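Local coordinates for protein putative prolyl-tRNA synthetase (Leishmania major, PDB 5XIL) that probably charges tRNA(Pro) with L-proline at the expense of ATP, as a class II aminoacyl-tRNA synthetase, at residues A[166-171]-A[256-261]. Sequence-based numbering, arbitrary orientation. Where two conformers were deposited one is given.
Sequences AKAEEC and IPWQNS
Trp-258 lays its indole against the first turn of helix 168-189, and Ala-168 sits squarely on one face of it. The methyl CB of Ala-168 stands 3.7 Å from the centroid of the Trp-258 six-membered ring, only 12° off the normal, a CH-pi contact. The backbone N of Ala-168 lies over the same indole, while Ala-166 O comes in at the ring edge, 3.4 Å from Trp-258 CD1. With CG anti to its carbonyl carbon (chi1 -61°), Trp-258 places the ring alongside the helix start. Further on, Cys-171 points toward the strand: its CB packs 3.7 Å from Trp-258 CB, and SG, anti to the backbone N (chi1 178°), lies 3.2 Å from Gln-259 O. Asn-260 CB closes against that sulfur, and its amide ND2 passes on to a hydrogen bond with Glu-174 of the same helix. At the other end one water donates to both Ala-166 O, at 2.9 Å, and Ile-256 O. Lys-167 is the N-cap residue; its backbone N donates to Glu-170 OE1 at 2.9 Å. Strand 156-165, which leads into the helix, pairs antiparallel with 253-265; Ala-168 and Cys-171 set the helix start against that neighbouring strand of the class II core domain. Direct contact thus relies on the aromatic face and van der Waals packing, sulfur on carbonyl included, leaving polar linkage to the water and, just beyond Cys-171, Glu-174.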
loop_
_atom_site.group_PDB
_atom_site.type_symbol
_atom_site.label_atom_id
_atom_site.label_comp_id
_atom_site.label_asym_id
_atom_site.label_seq_id
_atom_site.Cartn_x
_atom_site.Cartn_y
_atom_site.Cartn_z
ATOM N N ALA A 166 -19.777 13.585 15.248
ATOM C CA ALA A 166 -20.681 14.403 16.086
ATOM C C ALA A 166 -22.041 13.760 16.382
ATOM O O ALA A 166 -22.488 13.825 17.531
ATOM C CB ALA A 166 -20.853 15.821 15.470
ATOM N N LYS A 167 -22.661 13.131 15.375
ATOM C CA LYS A 167 -23.987 12.518 15.500
ATOM C C LYS A 167 -23.983 10.997 15.365
ATOM O O LYS A 167 -23.241 10.434 14.592
ATOM C CB LYS A 167 -24.992 13.044 14.457
ATOM C CG LYS A 167 -25.227 14.552 14.452
ATOM C CD LYS A 167 -26.638 14.921 13.970
ATOM C CE LYS A 167 -27.047 14.270 12.658
ATOM N NZ LYS A 167 -26.301 14.825 11.495
ATOM N N ALA A 168 -24.920 10.368 16.050
ATOM C CA ALA A 168 -25.101 8.920 15.996
ATOM C C ALA A 168 -25.415 8.419 14.604
ATOM O O ALA A 168 -24.953 7.373 14.189
ATOM C CB ALA A 168 -26.226 8.509 16.921
ATOM N N GLU A 169 -26.254 9.155 13.890
ATOM C CA GLU A 169 -26.648 8.746 12.545
ATOM C C GLU A 169 -25.471 8.612 11.596
ATOM O O GLU A 169 -25.443 7.722 10.715
ATOM C CB GLU A 169 -27.647 9.739 11.997
ATOM C CG GLU A 169 -28.953 9.680 12.779
ATOM C CD GLU A 169 -28.975 10.541 14.066
ATOM O OE1 GLU A 169 -27.947 11.179 14.464
ATOM O OE2 GLU A 169 -30.057 10.552 14.711
ATOM N N GLU A 170 -24.534 9.532 11.717
ATOM C CA GLU A 170 -23.381 9.563 10.880
ATOM C C GLU A 170 -22.524 8.316 11.101
ATOM O O GLU A 170 -22.016 7.703 10.142
ATOM C CB GLU A 170 -22.527 10.761 11.221
ATOM C CG GLU A 170 -23.287 12.084 10.913
ATOM C CD GLU A 170 -22.556 13.324 11.425
ATOM O OE1 GLU A 170 -21.925 13.362 12.546
ATOM O OE2 GLU A 170 -22.592 14.274 10.642
ATOM N N CYS A 171 -22.334 8.020 12.378
ATOM C CA CYS A 171 -21.495 6.911 12.817
ATOM C C CYS A 171 -22.116 5.579 12.315
ATOM O O CYS A 171 -21.424 4.797 11.674
ATOM C CB CYS A 171 -21.378 6.966 14.321
ATOM S SG CYS A 171 -20.414 5.623 15.069
ATOM N N ILE A 256 -20.433 13.811 23.735
ATOM C CA ILE A 256 -19.430 12.791 23.454
ATOM C C ILE A 256 -19.590 12.282 22.032
ATOM O O ILE A 256 -20.695 12.004 21.570
ATOM C CB ILE A 256 -19.563 11.637 24.433
ATOM C CG1 ILE A 256 -19.442 12.208 25.863
ATOM C CG2 ILE A 256 -18.456 10.604 24.216
ATOM C CD1 ILE A 256 -19.453 11.170 26.996
ATOM N N PRO A 257 -18.471 12.205 21.288
ATOM C CA PRO A 257 -18.621 11.739 19.913
ATOM C C PRO A 257 -19.052 10.281 19.865
ATOM O O PRO A 257 -18.770 9.542 20.810
ATOM C CB PRO A 257 -17.218 11.792 19.352
ATOM C CG PRO A 257 -16.478 12.714 20.210
ATOM C CD PRO A 257 -17.122 12.650 21.574
ATOM N N TRP A 258 -19.638 9.906 18.718
ATOM C CA TRP A 258 -19.998 8.564 18.374
ATOM C C TRP A 258 -18.871 7.931 17.556
ATOM O O TRP A 258 -18.476 8.448 16.501
ATOM C CB TRP A 258 -21.289 8.618 17.616
ATOM C CG TRP A 258 -22.406 9.227 18.449
ATOM C CD1 TRP A 258 -22.652 10.588 18.646
ATOM C CD2 TRP A 258 -23.338 8.530 19.292
ATOM N NE1 TRP A 258 -23.698 10.734 19.554
ATOM C CE2 TRP A 258 -24.143 9.505 19.942
ATOM C CE3 TRP A 258 -23.629 7.182 19.495
ATOM C CZ2 TRP A 258 -25.192 9.158 20.800
ATOM C CZ3 TRP A 258 -24.629 6.843 20.357
ATOM C CH2 TRP A 258 -25.378 7.829 21.033
ATOM N N GLN A 259 -18.345 6.817 18.045
ATOM C CA GLN A 259 -17.201 6.185 17.451
ATOM C C GLN A 259 -17.532 4.814 16.825
ATOM O O GLN A 259 -18.491 4.123 17.182
ATOM C CB GLN A 259 -16.103 6.019 18.522
ATOM C CG GLN A 259 -15.432 7.323 18.856
ATOM C CD GLN A 259 -14.428 7.189 19.948
ATOM O OE1 GLN A 259 -14.703 7.476 21.127
ATOM N NE2 GLN A 259 -13.274 6.688 19.592
ATOM N N ASN A 260 -16.729 4.472 15.844
ATOM C CA ASN A 260 -16.746 3.149 15.261
ATOM C C ASN A 260 -15.329 2.682 15.005
ATOM O O ASN A 260 -14.359 3.452 15.079
ATOM C CB ASN A 260 -17.596 3.116 13.989
ATOM C CG ASN A 260 -17.017 3.968 12.825
ATOM O OD1 ASN A 260 -15.827 3.974 12.551
ATOM N ND2 ASN A 260 -17.895 4.669 12.140
ATOM N N SER A 261 -15.210 1.378 14.792
ATOM C CA SER A 261 -13.976 0.782 14.414
ATOM C C SER A 261 -14.265 -0.431 13.538
ATOM O O SER A 261 -15.330 -0.981 13.573
ATOM C CB SER A 261 -13.047 0.452 15.584
ATOM O OG SER A 261 -13.540 -0.614 16.295
HETATM O O HOH W 1 -22.238 13.712 20.370
#